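Local coordinates for erythrocyte membrane protein 1 (Plasmodium falciparum, PDB 2XU0) that probably binds receptors on host red cells as the N-terminal NTS-DBL1 adhesion region of a malaria-parasite surface protein involved in rosetting, at residues D116-N121 and D207-N212; G127-P132 and P310-W315; A109-N114 and A131-R136; G200-G205 and K216-L221. The protein carries 10 engineered substitutions. All coordinates share one frame; numbering follows the deposited sequence.

Contact 1: D116-N121 and D207-N212; sequences DKIRGN and DMFLPN. With MG (magnesium ion), chain C.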
loop_
_atom_site.group_PDB
_atom_site.type_symbol
_atom_site.label_atom_id
_atom_site.label_comp_id
_atom_site.label_asym_id
_atom_site.label_seq_id
_atom_site.Cartn_x
_atom_site.Cartn_y
_atom_site.Cartn_z
ATOM N N ASP A 116 -16.979 9.853 3.484
ATOM C CA ASP A 116 -17.608 10.170 2.191
ATOM C C ASP A 116 -16.950 9.486 0.968
ATOM O O ASP A 116 -17.660 9.003 0.074
ATOM C CB ASP A 116 -17.768 11.692 1.981
ATOM C CG ASP A 116 -18.413 12.472 3.125
ATOM O OD1 ASP A 116 -19.248 11.887 3.859
ATOM O OD2 ASP A 116 -18.061 13.660 3.304
ATOM N N LYS A 117 -15.609 9.395 0.975
ATOM C CA LYS A 117 -14.857 8.804 -0.140
ATOM C C LYS A 117 -14.533 7.290 0.012
ATOM O O LYS A 117 -13.827 6.725 -0.831
ATOM C CB LYS A 117 -13.595 9.634 -0.448
ATOM C CG LYS A 117 -13.858 11.105 -0.754
ATOM C CD LYS A 117 -12.675 11.719 -1.489
ATOM C CE LYS A 117 -12.987 13.094 -2.043
ATOM N NZ LYS A 117 -12.758 14.156 -1.030
ATOM N N ILE A 118 -15.031 6.640 1.073
ATOM C CA ILE A 118 -14.767 5.209 1.252
ATOM C C ILE A 118 -16.035 4.471 1.540
ATOM O O ILE A 118 -16.664 4.732 2.565
ATOM C CB ILE A 118 -13.615 4.865 2.272
ATOM C CG1 ILE A 118 -12.232 5.242 1.677
ATOM C CG2 ILE A 118 -13.618 3.326 2.644
ATOM C CD1 ILE A 118 -11.111 5.190 2.561
ATOM N N ARG A 119 -16.366 3.492 0.675
ATOM C CA ARG A 119 -17.532 2.607 0.815
ATOM C C ARG A 119 -17.303 1.724 2.020
ATOM O O ARG A 119 -16.245 1.111 2.146
ATOM C CB ARG A 119 -17.741 1.731 -0.448
ATOM C CG ARG A 119 -17.518 2.449 -1.783
ATOM C CD ARG A 119 -17.459 1.487 -2.975
ATOM N NE ARG A 119 -17.621 2.203 -4.243
ATOM C CZ ARG A 119 -16.613 2.667 -4.968
ATOM N NH1 ARG A 119 -15.364 2.468 -4.580
ATOM N NH2 ARG A 119 -16.846 3.326 -6.094
ATOM N N GLY A 120 -18.265 1.694 2.931
ATOM C CA GLY A 120 -18.100 0.919 4.149
ATOM C C GLY A 120 -17.628 1.786 5.303
ATOM O O GLY A 120 -17.838 1.422 6.462
ATOM N N ASN A 121 -16.962 2.933 5.023
ATOM C CA ASN A 121 -16.614 3.831 6.129
ATOM C C ASN A 121 -17.859 4.702 6.371
ATOM O O ASN A 121 -18.486 5.159 5.411
ATOM C CB ASN A 121 -15.397 4.715 5.825
ATOM C CG ASN A 121 -14.047 4.043 5.933
ATOM O OD1 ASN A 121 -13.919 2.814 6.098
ATOM N ND2 ASN A 121 -13.007 4.832 5.705
ATOM N N ASP A 207 -13.251 -2.285 -5.431
ATOM C CA ASP A 207 -12.531 -1.156 -4.876
ATOM C C ASP A 207 -13.416 -0.302 -3.964
ATOM O O ASP A 207 -14.580 -0.060 -4.300
ATOM C CB ASP A 207 -11.882 -0.343 -6.011
ATOM C CG ASP A 207 -11.257 0.923 -5.528
ATOM O OD1 ASP A 207 -10.107 0.861 -5.007
ATOM O OD2 ASP A 207 -11.962 1.946 -5.500
ATOM N N MET A 208 -12.882 0.116 -2.812
ATOM C CA MET A 208 -13.617 0.871 -1.768
ATOM C C MET A 208 -13.529 2.398 -1.934
ATOM O O MET A 208 -14.225 3.124 -1.230
ATOM C CB MET A 208 -13.030 0.549 -0.381
ATOM C CG MET A 208 -13.359 -0.814 0.167
ATOM S SD MET A 208 -12.566 -0.955 1.801
ATOM C CE MET A 208 -11.036 -1.610 1.377
ATOM N N PHE A 209 -12.638 2.895 -2.802
ATOM C CA PHE A 209 -12.471 4.345 -2.917
ATOM C C PHE A 209 -13.492 5.009 -3.821
ATOM O O PHE A 209 -13.753 4.545 -4.927
ATOM C CB PHE A 209 -11.022 4.735 -3.231
ATOM C CG PHE A 209 -10.688 6.211 -3.115
ATOM C CD1 PHE A 209 -10.662 6.841 -1.874
ATOM C CD2 PHE A 209 -10.291 6.942 -4.234
ATOM C CE1 PHE A 209 -10.313 8.198 -1.764
ATOM C CE2 PHE A 209 -9.974 8.298 -4.126
ATOM C CZ PHE A 209 -9.994 8.917 -2.895
ATOM N N LEU A 210 -14.120 6.068 -3.317
ATOM C CA LEU A 210 -15.113 6.804 -4.068
ATOM C C LEU A 210 -14.514 8.189 -4.353
ATOM O O LEU A 210 -14.553 9.051 -3.477
ATOM C CB LEU A 210 -16.399 6.891 -3.248
ATOM C CG LEU A 210 -17.568 7.562 -3.936
ATOM C CD1 LEU A 210 -17.927 6.830 -5.214
ATOM C CD2 LEU A 210 -18.752 7.657 -2.994
ATOM N N PRO A 211 -13.869 8.389 -5.535
ATOM C CA PRO A 211 -13.191 9.685 -5.811
ATOM C C PRO A 211 -14.071 10.917 -5.619
ATOM O O PRO A 211 -13.615 11.919 -5.079
ATOM C CB PRO A 211 -12.705 9.542 -7.255
ATOM C CG PRO A 211 -12.677 8.095 -7.517
ATOM C CD PRO A 211 -13.728 7.455 -6.675
ATOM N N ASN A 212 -15.342 10.816 -6.028
ATOM C CA ASN A 212 -16.372 11.867 -5.902
ATOM C C ASN A 212 -17.760 11.237 -6.102
ATOM O O ASN A 212 -17.857 10.097 -6.573
ATOM C CB ASN A 212 -16.124 13.002 -6.923
ATOM C CG ASN A 212 -15.949 12.524 -8.333
ATOM O OD1 ASN A 212 -16.761 11.763 -8.859
ATOM N ND2 ASN A 212 -14.857 12.929 -8.964
HETATM MG MG MG C . -18.745 5.804 3.159
HETATM O O HOH W 1 -17.145 10.836 -2.675
HETATM O O HOH W 2 -18.946 6.429 0.795
HETATM O O HOH W 3 -14.090 2.017 -7.040
HETATM O O HOH W 4 -20.129 3.906 2.668
HETATM O O HOH W 5 -20.628 7.247 3.761
#

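Contact 2: G127-P132 and P310-W315; sequences GAACAP and PQFLRW. Engineered in segment 127-132: Ala128 (natural residue Thr). With PRO (proline), chain B.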
loop_
_atom_site.group_PDB
_atom_site.type_symbol
_atom_site.label_atom_id
_atom_site.label_comp_id
_atom_site.label_asym_id
_atom_site.label_seq_id
_atom_site.Cartn_x
_atom_site.Cartn_y
_atom_site.Cartn_z
ATOM N N GLY A 127 -14.102 2.469 13.431
ATOM C CA GLY A 127 -13.400 1.525 12.563
ATOM C C GLY A 127 -13.434 1.989 11.123
ATOM O O GLY A 127 -14.507 2.331 10.612
ATOM N N ALA A 128 -12.256 2.057 10.466
ATOM C CA ALA A 128 -12.187 2.599 9.104
ATOM C C ALA A 128 -11.040 2.070 8.275
ATOM O O ALA A 128 -9.960 1.802 8.798
ATOM C CB ALA A 128 -12.101 4.125 9.165
ATOM N N ALA A 129 -11.259 1.962 6.967
ATOM C CA ALA A 129 -10.190 1.586 6.030
ATOM C C ALA A 129 -9.505 2.922 5.620
ATOM O O ALA A 129 -10.168 3.975 5.637
ATOM C CB ALA A 129 -10.782 0.893 4.815
ATOM N N CYS A 130 -8.175 2.900 5.355
ATOM C CA CYS A 130 -7.407 4.100 4.971
ATOM C C CYS A 130 -6.921 3.961 3.565
ATOM O O CYS A 130 -6.047 3.146 3.313
ATOM C CB CYS A 130 -6.247 4.381 5.937
ATOM S SG CYS A 130 -6.771 4.921 7.592
ATOM N N ALA A 131 -7.461 4.757 2.652
ATOM C CA ALA A 131 -7.003 4.746 1.254
ATOM C C ALA A 131 -5.632 5.405 1.234
ATOM O O ALA A 131 -5.508 6.520 1.731
ATOM C CB ALA A 131 -7.980 5.483 0.346
ATOM N N PRO A 132 -4.571 4.676 0.799
ATOM C CA PRO A 132 -3.227 5.275 0.791
ATOM C C PRO A 132 -3.089 6.342 -0.295
ATOM O O PRO A 132 -3.816 6.299 -1.288
ATOM C CB PRO A 132 -2.303 4.078 0.532
ATOM C CG PRO A 132 -3.118 3.102 -0.162
ATOM C CD PRO A 132 -4.563 3.339 0.175
ATOM N N PRO A 310 -7.729 -9.272 0.073
ATOM C CA PRO A 310 -8.687 -8.198 0.363
ATOM C C PRO A 310 -8.010 -6.836 0.435
ATOM O O PRO A 310 -6.957 -6.675 1.062
ATOM C CB PRO A 310 -9.304 -8.610 1.718
ATOM C CG PRO A 310 -9.174 -10.101 1.742
ATOM C CD PRO A 310 -7.884 -10.400 1.018
ATOM N N GLN A 311 -8.631 -5.857 -0.202
ATOM C CA GLN A 311 -8.136 -4.480 -0.318
ATOM C C GLN A 311 -7.780 -3.808 1.011
ATOM O O GLN A 311 -6.726 -3.173 1.105
ATOM C CB GLN A 311 -9.103 -3.632 -1.157
ATOM C CG GLN A 311 -8.604 -2.206 -1.422
ATOM C CD GLN A 311 -9.439 -1.485 -2.404
ATOM O OE1 GLN A 311 -10.621 -1.203 -2.165
ATOM N NE2 GLN A 311 -8.805 -1.068 -3.500
ATOM N N PHE A 312 -8.646 -3.953 2.035
ATOM C CA PHE A 312 -8.406 -3.388 3.359
ATOM C C PHE A 312 -7.065 -3.907 3.932
ATOM O O PHE A 312 -6.314 -3.141 4.519
ATOM C CB PHE A 312 -9.591 -3.708 4.332
ATOM C CG PHE A 312 -9.180 -3.483 5.773
ATOM C CD1 PHE A 312 -8.978 -2.193 6.262
ATOM C CD2 PHE A 312 -8.863 -4.561 6.600
ATOM C CE1 PHE A 312 -8.440 -1.986 7.538
ATOM C CE2 PHE A 312 -8.357 -4.349 7.886
ATOM C CZ PHE A 312 -8.165 -3.060 8.354
ATOM N N LEU A 313 -6.792 -5.215 3.802
ATOM C CA LEU A 313 -5.541 -5.811 4.295
ATOM C C LEU A 313 -4.309 -5.260 3.545
ATOM O O LEU A 313 -3.263 -5.009 4.155
ATOM C CB LEU A 313 -5.603 -7.363 4.200
ATOM C CG LEU A 313 -6.688 -8.009 5.077
ATOM C CD1 LEU A 313 -6.766 -9.502 4.841
ATOM C CD2 LEU A 313 -6.504 -7.643 6.587
ATOM N N ARG A 314 -4.437 -5.087 2.237
ATOM C CA ARG A 314 -3.383 -4.510 1.394
ATOM C C ARG A 314 -3.139 -3.068 1.810
ATOM O O ARG A 314 -2.002 -2.684 1.931
ATOM C CB ARG A 314 -3.815 -4.487 -0.068
ATOM C CG ARG A 314 -3.996 -5.853 -0.693
ATOM C CD ARG A 314 -4.065 -5.741 -2.196
ATOM N NE ARG A 314 -4.849 -4.603 -2.710
ATOM C CZ ARG A 314 -6.014 -4.711 -3.338
ATOM N NH1 ARG A 314 -6.625 -5.881 -3.425
ATOM N NH2 ARG A 314 -6.609 -3.636 -3.823
ATOM N N TRP A 315 -4.205 -2.280 2.048
ATOM C CA TRP A 315 -4.047 -0.880 2.437
ATOM C C TRP A 315 -3.428 -0.693 3.798
ATOM O O TRP A 315 -2.642 0.230 3.973
ATOM C CB TRP A 315 -5.374 -0.116 2.357
ATOM C CG TRP A 315 -5.927 0.091 0.967
ATOM C CD1 TRP A 315 -5.302 -0.150 -0.230
ATOM C CD2 TRP A 315 -7.147 0.791 0.654
ATOM N NE1 TRP A 315 -6.112 0.269 -1.273
ATOM C CE2 TRP A 315 -7.232 0.880 -0.757
ATOM C CE3 TRP A 315 -8.179 1.347 1.435
ATOM C CZ2 TRP A 315 -8.341 1.466 -1.404
ATOM C CZ3 TRP A 315 -9.288 1.897 0.794
ATOM C CH2 TRP A 315 -9.368 1.943 -0.606
HETATM N N PRO B . -17.779 -0.917 15.717
HETATM C CA PRO B . -17.293 0.195 16.555
HETATM C C PRO B . -16.680 1.312 15.708
HETATM O O PRO B . -16.158 1.005 14.599
HETATM C CB PRO B . -16.238 -0.473 17.466
HETATM C CG PRO B . -15.842 -1.753 16.761
HETATM C CD PRO B . -17.065 -2.185 15.996
HETATM O OXT PRO B . -16.676 2.479 16.173
HETATM O O HOH W 6 -3.284 2.756 3.583
#

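Contact 3: A109-N114 and A131-R136; sequences AEAYCN and APPRRR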
loop_
_atom_site.group_PDB
_atom_site.type_symbol
_atom_site.label_atom_id
_atom_site.label_comp_id
_atom_site.label_asym_id
_atom_site.label_seq_id
_atom_site.Cartn_x
_atom_site.Cartn_y
_atom_site.Cartn_z
ATOM N N ALA A 109 2.279 13.348 2.164
ATOM C CA ALA A 109 1.129 12.889 1.391
ATOM C C ALA A 109 0.212 12.183 2.428
ATOM O O ALA A 109 0.670 11.406 3.269
ATOM C CB ALA A 109 1.563 11.914 0.314
ATOM N N GLU A 110 -1.047 12.563 2.445
ATOM C CA GLU A 110 -1.983 12.094 3.457
ATOM C C GLU A 110 -2.766 10.875 3.028
ATOM O O GLU A 110 -3.202 10.805 1.890
ATOM C CB GLU A 110 -2.971 13.231 3.863
ATOM C CG GLU A 110 -2.550 14.670 3.560
ATOM C CD GLU A 110 -2.833 15.176 2.153
ATOM O OE1 GLU A 110 -3.848 15.888 1.970
ATOM O OE2 GLU A 110 -2.013 14.905 1.246
ATOM N N ALA A 111 -3.040 9.968 3.966
ATOM C CA ALA A 111 -3.966 8.863 3.679
ATOM C C ALA A 111 -5.391 9.427 3.916
ATOM O O ALA A 111 -5.548 10.382 4.689
ATOM C CB ALA A 111 -3.718 7.705 4.637
ATOM N N TYR A 112 -6.401 8.853 3.259
ATOM C CA TYR A 112 -7.801 9.235 3.469
ATOM C C TYR A 112 -8.492 8.112 4.274
ATOM O O TYR A 112 -8.634 7.008 3.753
ATOM C CB TYR A 112 -8.519 9.487 2.133
ATOM C CG TYR A 112 -9.966 9.885 2.317
ATOM C CD1 TYR A 112 -10.341 11.227 2.368
ATOM C CD2 TYR A 112 -10.953 8.922 2.521
ATOM C CE1 TYR A 112 -11.672 11.598 2.581
ATOM C CE2 TYR A 112 -12.274 9.281 2.764
ATOM C CZ TYR A 112 -12.636 10.617 2.769
ATOM O OH TYR A 112 -13.961 10.934 2.950
ATOM N N CYS A 113 -8.931 8.410 5.521
ATOM C CA CYS A 113 -9.582 7.477 6.463
ATOM C C CYS A 113 -11.020 7.910 6.835
ATOM O O CYS A 113 -11.627 7.286 7.696
ATOM C CB CYS A 113 -8.732 7.293 7.725
ATOM S SG CYS A 113 -6.986 6.952 7.411
ATOM N N ASN A 114 -11.562 8.947 6.207
ATOM C CA ASN A 114 -12.929 9.421 6.497
ATOM C C ASN A 114 -14.011 8.634 5.734
ATOM O O ASN A 114 -13.694 7.683 5.024
ATOM C CB ASN A 114 -13.055 10.948 6.308
ATOM C CG ASN A 114 -12.145 11.780 7.200
ATOM O OD1 ASN A 114 -11.812 11.413 8.339
ATOM N ND2 ASN A 114 -11.722 12.932 6.696
ATOM N N ALA A 131 -7.461 4.757 2.652
ATOM C CA ALA A 131 -7.003 4.746 1.254
ATOM C C ALA A 131 -5.632 5.405 1.234
ATOM O O ALA A 131 -5.508 6.520 1.731
ATOM C CB ALA A 131 -7.980 5.483 0.346
ATOM N N PRO A 132 -4.571 4.676 0.799
ATOM C CA PRO A 132 -3.227 5.275 0.791
ATOM C C PRO A 132 -3.089 6.342 -0.295
ATOM O O PRO A 132 -3.816 6.299 -1.288
ATOM C CB PRO A 132 -2.303 4.078 0.532
ATOM C CG PRO A 132 -3.118 3.102 -0.162
ATOM C CD PRO A 132 -4.563 3.339 0.175
ATOM N N PRO A 133 -2.177 7.312 -0.130
ATOM C CA PRO A 133 -1.999 8.343 -1.190
ATOM C C PRO A 133 -1.713 7.772 -2.583
ATOM O O PRO A 133 -2.210 8.328 -3.563
ATOM C CB PRO A 133 -0.869 9.246 -0.644
ATOM C CG PRO A 133 -0.275 8.508 0.451
ATOM C CD PRO A 133 -1.266 7.543 1.008
ATOM N N ARG A 134 -1.054 6.559 -2.671
ATOM C CA ARG A 134 -0.835 5.900 -3.959
ATOM C C ARG A 134 -2.198 5.599 -4.605
ATOM O O ARG A 134 -2.348 5.776 -5.799
ATOM C CB ARG A 134 0.044 4.631 -3.805
ATOM C CG ARG A 134 0.441 3.924 -5.128
ATOM C CD ARG A 134 0.694 2.416 -4.975
ATOM N NE ARG A 134 -0.194 1.827 -3.964
ATOM C CZ ARG A 134 -1.450 1.464 -4.177
ATOM N NH1 ARG A 134 -1.967 1.518 -5.397
ATOM N NH2 ARG A 134 -2.199 1.033 -3.175
ATOM N N ARG A 135 -3.211 5.188 -3.810
ATOM C CA ARG A 135 -4.535 4.895 -4.352
ATOM C C ARG A 135 -5.279 6.162 -4.697
ATOM O O ARG A 135 -5.912 6.205 -5.741
ATOM C CB ARG A 135 -5.396 3.999 -3.382
ATOM C CG ARG A 135 -6.897 3.886 -3.745
ATOM C CD ARG A 135 -7.130 3.050 -5.006
ATOM N NE ARG A 135 -8.518 3.120 -5.492
ATOM C CZ ARG A 135 -8.999 4.039 -6.330
ATOM N NH1 ARG A 135 -8.222 5.019 -6.774
ATOM N NH2 ARG A 135 -10.257 3.980 -6.739
ATOM N N ARG A 136 -5.335 7.114 -3.765
ATOM C CA ARG A 136 -6.077 8.378 -3.922
ATOM C C ARG A 136 -5.854 9.050 -5.295
ATOM O O ARG A 136 -6.809 9.476 -5.951
ATOM C CB ARG A 136 -5.672 9.361 -2.812
ATOM C CG ARG A 136 -6.190 9.009 -1.426
ATOM C CD ARG A 136 -5.768 10.068 -0.440
ATOM N NE ARG A 136 -6.697 11.202 -0.499
ATOM C CZ ARG A 136 -6.716 12.199 0.378
ATOM N NH1 ARG A 136 -5.840 12.232 1.377
ATOM N NH2 ARG A 136 -7.608 13.175 0.262
#

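Contact 4: G200-G205 and K216-L221; sequences GDIVRG and KVQKGL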
loop_
_atom_site.group_PDB
_atom_site.type_symbol
_atom_site.label_atom_id
_atom_site.label_comp_id
_atom_site.label_asym_id
_atom_site.label_seq_id
_atom_site.Cartn_x
_atom_site.Cartn_y
_atom_site.Cartn_z
ATOM N N GLY A 200 -7.175 -4.079 -10.393
ATOM C CA GLY A 200 -8.013 -5.284 -10.407
ATOM C C GLY A 200 -9.288 -5.088 -9.606
ATOM O O GLY A 200 -10.368 -5.489 -10.056
ATOM N N ASP A 201 -9.178 -4.421 -8.424
ATOM C CA ASP A 201 -10.395 -4.144 -7.642
ATOM C C ASP A 201 -11.309 -3.122 -8.294
ATOM O O ASP A 201 -12.521 -3.255 -8.184
ATOM C CB ASP A 201 -10.098 -3.840 -6.157
ATOM C CG ASP A 201 -9.718 -5.096 -5.386
ATOM O OD1 ASP A 201 -9.932 -6.216 -5.921
ATOM O OD2 ASP A 201 -9.112 -4.966 -4.305
ATOM N N ILE A 202 -10.736 -2.144 -9.040
ATOM C CA ILE A 202 -11.537 -1.139 -9.751
ATOM C C ILE A 202 -12.288 -1.849 -10.890
ATOM O O ILE A 202 -13.505 -1.721 -11.003
ATOM C CB ILE A 202 -10.664 0.062 -10.268
ATOM C CG1 ILE A 202 -10.072 0.894 -9.096
ATOM C CG2 ILE A 202 -11.486 0.948 -11.205
ATOM C CD1 ILE A 202 -8.820 1.745 -9.465
ATOM N N VAL A 203 -11.549 -2.625 -11.693
ATOM C CA VAL A 203 -12.093 -3.400 -12.795
ATOM C C VAL A 203 -13.209 -4.305 -12.298
ATOM O O VAL A 203 -14.263 -4.350 -12.925
ATOM C CB VAL A 203 -10.978 -4.189 -13.541
ATOM C CG1 VAL A 203 -11.565 -5.250 -14.470
ATOM C CG2 VAL A 203 -10.069 -3.242 -14.323
ATOM N N ARG A 204 -13.000 -4.997 -11.174
ATOM C CA ARG A 204 -13.990 -5.948 -10.622
ATOM C C ARG A 204 -15.146 -5.317 -9.855
ATOM O O ARG A 204 -16.095 -6.013 -9.510
ATOM C CB ARG A 204 -13.287 -7.042 -9.782
ATOM C CG ARG A 204 -12.447 -8.022 -10.643
ATOM C CD ARG A 204 -11.548 -8.949 -9.842
ATOM N NE ARG A 204 -10.552 -8.219 -9.050
ATOM C CZ ARG A 204 -9.555 -8.781 -8.368
ATOM N NH1 ARG A 204 -9.378 -10.100 -8.397
ATOM N NH2 ARG A 204 -8.733 -8.035 -7.655
ATOM N N GLY A 205 -15.048 -4.028 -9.556
ATOM C CA GLY A 205 -16.064 -3.330 -8.783
ATOM C C GLY A 205 -16.022 -3.627 -7.293
ATOM O O GLY A 205 -17.024 -3.442 -6.600
ATOM N N LYS A 216 -17.919 7.893 -11.917
ATOM C CA LYS A 216 -17.816 7.725 -13.377
ATOM C C LYS A 216 -17.109 6.474 -13.838
ATOM O O LYS A 216 -17.597 5.818 -14.761
ATOM C CB LYS A 216 -17.253 8.995 -14.051
ATOM C CG LYS A 216 -18.366 10.038 -14.211
ATOM C CD LYS A 216 -17.894 11.369 -14.755
ATOM C CE LYS A 216 -19.031 12.373 -14.817
ATOM N NZ LYS A 216 -18.600 13.662 -15.420
ATOM N N VAL A 217 -15.965 6.125 -13.196
ATOM C CA VAL A 217 -15.210 4.913 -13.575
ATOM C C VAL A 217 -16.106 3.709 -13.443
ATOM O O VAL A 217 -16.236 2.963 -14.399
ATOM C CB VAL A 217 -13.874 4.727 -12.777
ATOM C CG1 VAL A 217 -13.250 3.362 -13.076
ATOM C CG2 VAL A 217 -12.881 5.834 -13.086
ATOM N N GLN A 218 -16.789 3.553 -12.287
ATOM C CA GLN A 218 -17.678 2.410 -12.029
ATOM C C GLN A 218 -18.892 2.356 -12.925
ATOM O O GLN A 218 -19.261 1.274 -13.406
ATOM C CB GLN A 218 -18.078 2.325 -10.552
ATOM C CG GLN A 218 -16.924 1.893 -9.656
ATOM C CD GLN A 218 -16.258 0.605 -10.118
ATOM O OE1 GLN A 218 -16.902 -0.398 -10.439
ATOM N NE2 GLN A 218 -14.952 0.586 -10.114
ATOM N N LYS A 219 -19.510 3.521 -13.159
ATOM C CA LYS A 219 -20.688 3.613 -14.023
ATOM C C LYS A 219 -20.347 3.247 -15.461
ATOM O O LYS A 219 -21.109 2.508 -16.081
ATOM C CB LYS A 219 -21.360 4.985 -13.888
ATOM C CG LYS A 219 -21.920 5.136 -12.484
ATOM C CD LYS A 219 -22.713 6.393 -12.224
ATOM C CE LYS A 219 -22.960 6.527 -10.734
ATOM N NZ LYS A 219 -23.961 5.547 -10.222
ATOM N N GLY A 220 -19.167 3.681 -15.930
ATOM C CA GLY A 220 -18.660 3.336 -17.253
ATOM C C GLY A 220 -18.416 1.849 -17.376
ATOM O O GLY A 220 -18.858 1.221 -18.342
ATOM N N LEU A 221 -17.785 1.262 -16.343
ATOM C CA LEU A 221 -17.485 -0.173 -16.283
ATOM C C LEU A 221 -18.734 -1.030 -16.282
ATOM O O LEU A 221 -18.765 -2.023 -16.997
ATOM C CB LEU A 221 -16.571 -0.521 -15.093
ATOM C CG LEU A 221 -15.110 -0.172 -15.268
ATOM C CD1 LEU A 221 -14.385 -0.163 -13.940
ATOM C CD2 LEU A 221 -14.432 -1.130 -16.233
#

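Contact 1: D116-N121 and D207-N212
Lys117 and Leu210, Ile118 and Phe209, and Arg119 and Met208 face one another where two irregular loops run side by side, joined by a single beta bridge at Ile118 and Phe209. Two backbone hydrogen bonds hold them: Leu210 N gives to Lys117 O at 2.6 Å, from above that carbonyl's plane, and Arg119 N gives to Met208 O at 2.9 Å, in the carbonyl plane. Among the charged groups, the Arg119 side chain, extended from CG to NE, reaches across the second loop, with Leu210 CA over one face of its guanidinium. Its NH1 makes a weak hydrogen bond to Phe209 O (2.7 Å) and a long salt bridge to Asp207 OD2 (3.6 Å), while NH2 pairs with Asp215. Asp207 OD2 also accepts from Phe209 N in an Asx turn, and OD1 is held by Gln311 and Arg135. Apolar contact is lighter: Ile118 CG1 lies at the edge of the Phe209 ring, 4.2 Å from CD1, and Ile118 CG2 touches Met208 CB. On the metal side, Ile118 to Asn121 form a type II turn whose end carbonyls, Ile118 O and Asn121 O, each bind the magnesium ion at 2.4 Å; Ser115 O and three waters complete the site. The second loop links helix 186-204 to helix 216-231, and its Met208 packs on Phe312 and Trp315 of helix 311-338, while Phe209 reaches helix 133-136.

Contact 2: G127-P132 and P310-W315
Ala129 and Phe312, with CA atoms 5.9 Å apart, and Pro132 and Trp315, at 6.4 Å, mark where an extended loop passes the first turn of helix 311-338. No direct hydrogen bond joins the two backbones; instead one water donates to both Cys130 O and Trp315 O, at 2.8 Å and 2.6 Å. Trp315 carries most of the packing. With its CG anti to the carbonyl carbon (chi1 -68°), the indole is laid against the loop by one face: Pro132 CD stands 3.5 Å from the centroid of the five-membered ring, almost on its normal, and Ala131 CA 3.8 Å from that of the six-membered ring. Both are CH-pi contacts. Gln311 CG packs on the opposite face, and NE1 is bonded to Asp198, so the buried indole is sandwiched and its polar edge satisfied. One turn earlier, the Phe312 ring presents its edge to Ala129 CB, 3.9 Å from CD1. At the far end of the loop, Gly127 N donates to the carboxylate O of a bound proline (2.8 Å), which Asn126 N also holds. These CH-pi contacts over a tryptophan face pack a disulfide-bonded loop, through Cys130 and Cys113, against a long helix in the interior of the Duffy-binding-like domain.

Contact 3: A109-N114 and A131-R136
Arg136 reaches from the short helix 133-136 across to Glu110 and Tyr112. From CB the chain leaves with CG anti to the carbonyl carbon (chi1 -72°), continues straight to CD, and then bends at chi3 (83°), which turns the guanidinium across the opposing loop. CD comes 3.5 Å from Glu110 O and also touches Tyr112 CB. NE lies 3.6 Å from the same Tyr112 CB, which sits over one face of the guanidinium, toward its rim. At the tip, NH1 donates to Glu110 O at 3.0 Å; the oxygen is near the guanidinium plane, whereas the nitrogen stands well above the plane of the carbonyl. NH2 passes the Tyr112 ring near CD1, the two flat groups being turned 64° apart, and binds a glycerol probably left from crystallisation. The Tyr112 ring is directed elsewhere: its OH bonds to Lys117 N, and Tyr112 packs on Ile118 of the magnesium-binding turn.

Next to the arginine the backbones pair directly. Tyr112 N donates to Ala131 O at 2.9 Å, in the carbonyl plane, and Ala131 N returns a bond to Tyr112 O at 2.8 Å. Farther along, Ala109 CB meets Pro133 CB at 3.7 Å, an apolar patch on the first turn of the helix. The pair Tyr112 and Ala131 is an isolated antiparallel bridge of the hydrogen-bonded kind, and the disulfide between the next residues, Cys113 and Cys130, ties the same two segments: a lone antiparallel bridge next to a disulfide, in keeping with the disulfide-rich Duffy-binding-like fold.

Contact 4: G200-G205 and K216-L221
Ile202 O, in the last turn of helix 186-204, is gripped by two donors that arrive from opposite faces of its carbonyl plane. Gly205 N bonds back to it at 3.1 Å as part of the Schellman motif that ends the helix, where glycine takes a positive phi. From the neighbouring helix, Gln218 NE2 donates at 2.9 Å along a nearly straight line (175°), and the oxygen lies in the plane of the glutamine amide. A bend at chi2 (-53°) folds the Gln218 side chain back so that its amide meets this helix end. Its other atom, OE1, sits 3.5 Å from Gly205 CA and accepts from Arg253 NH1, so both ends of the amide are used and its rotation is fixed.

Apolar groups fill in beside the bond. Ile202 CG2, anti to its own backbone N, packs closely on Val217 CG1 at 3.5 Å and more loosely on Leu221 CD1 at 4.1 Å. That same CD1 lies 3.4 Å from Ile202 O. The two helical segments, 10.0 Å apart at their axes, are inclined at 54°. Arg253 of helix 249-268 also donates to Val203 O, adding a third helix to the junction. The chemistry therefore implies a helix C-terminus whose carbonyls, left without partners in a next turn, are satisfied by the Schellman turn and by side chains of adjoining helices.

Overall arrangement
Contact 2 is fully buried and rests on aromatic and CH-pi packing without a direct backbone bond. Contact 4 is also buried but farther from the chain's centre, joining two helices through aliphatic groups and one amide. Contacts 1 and 3 are partly buried; the first pairs two loops, the second a loop with the start of helix 133-136; each has a single backbone bridge and an arginine reaching across. Contacts 2 and 3 share Ala131 and Pro132. Asp207 of contact 1 is bonded to all three others, and the carboxylate of Asp201 in contact 4 pairs with Arg314 of contact 2.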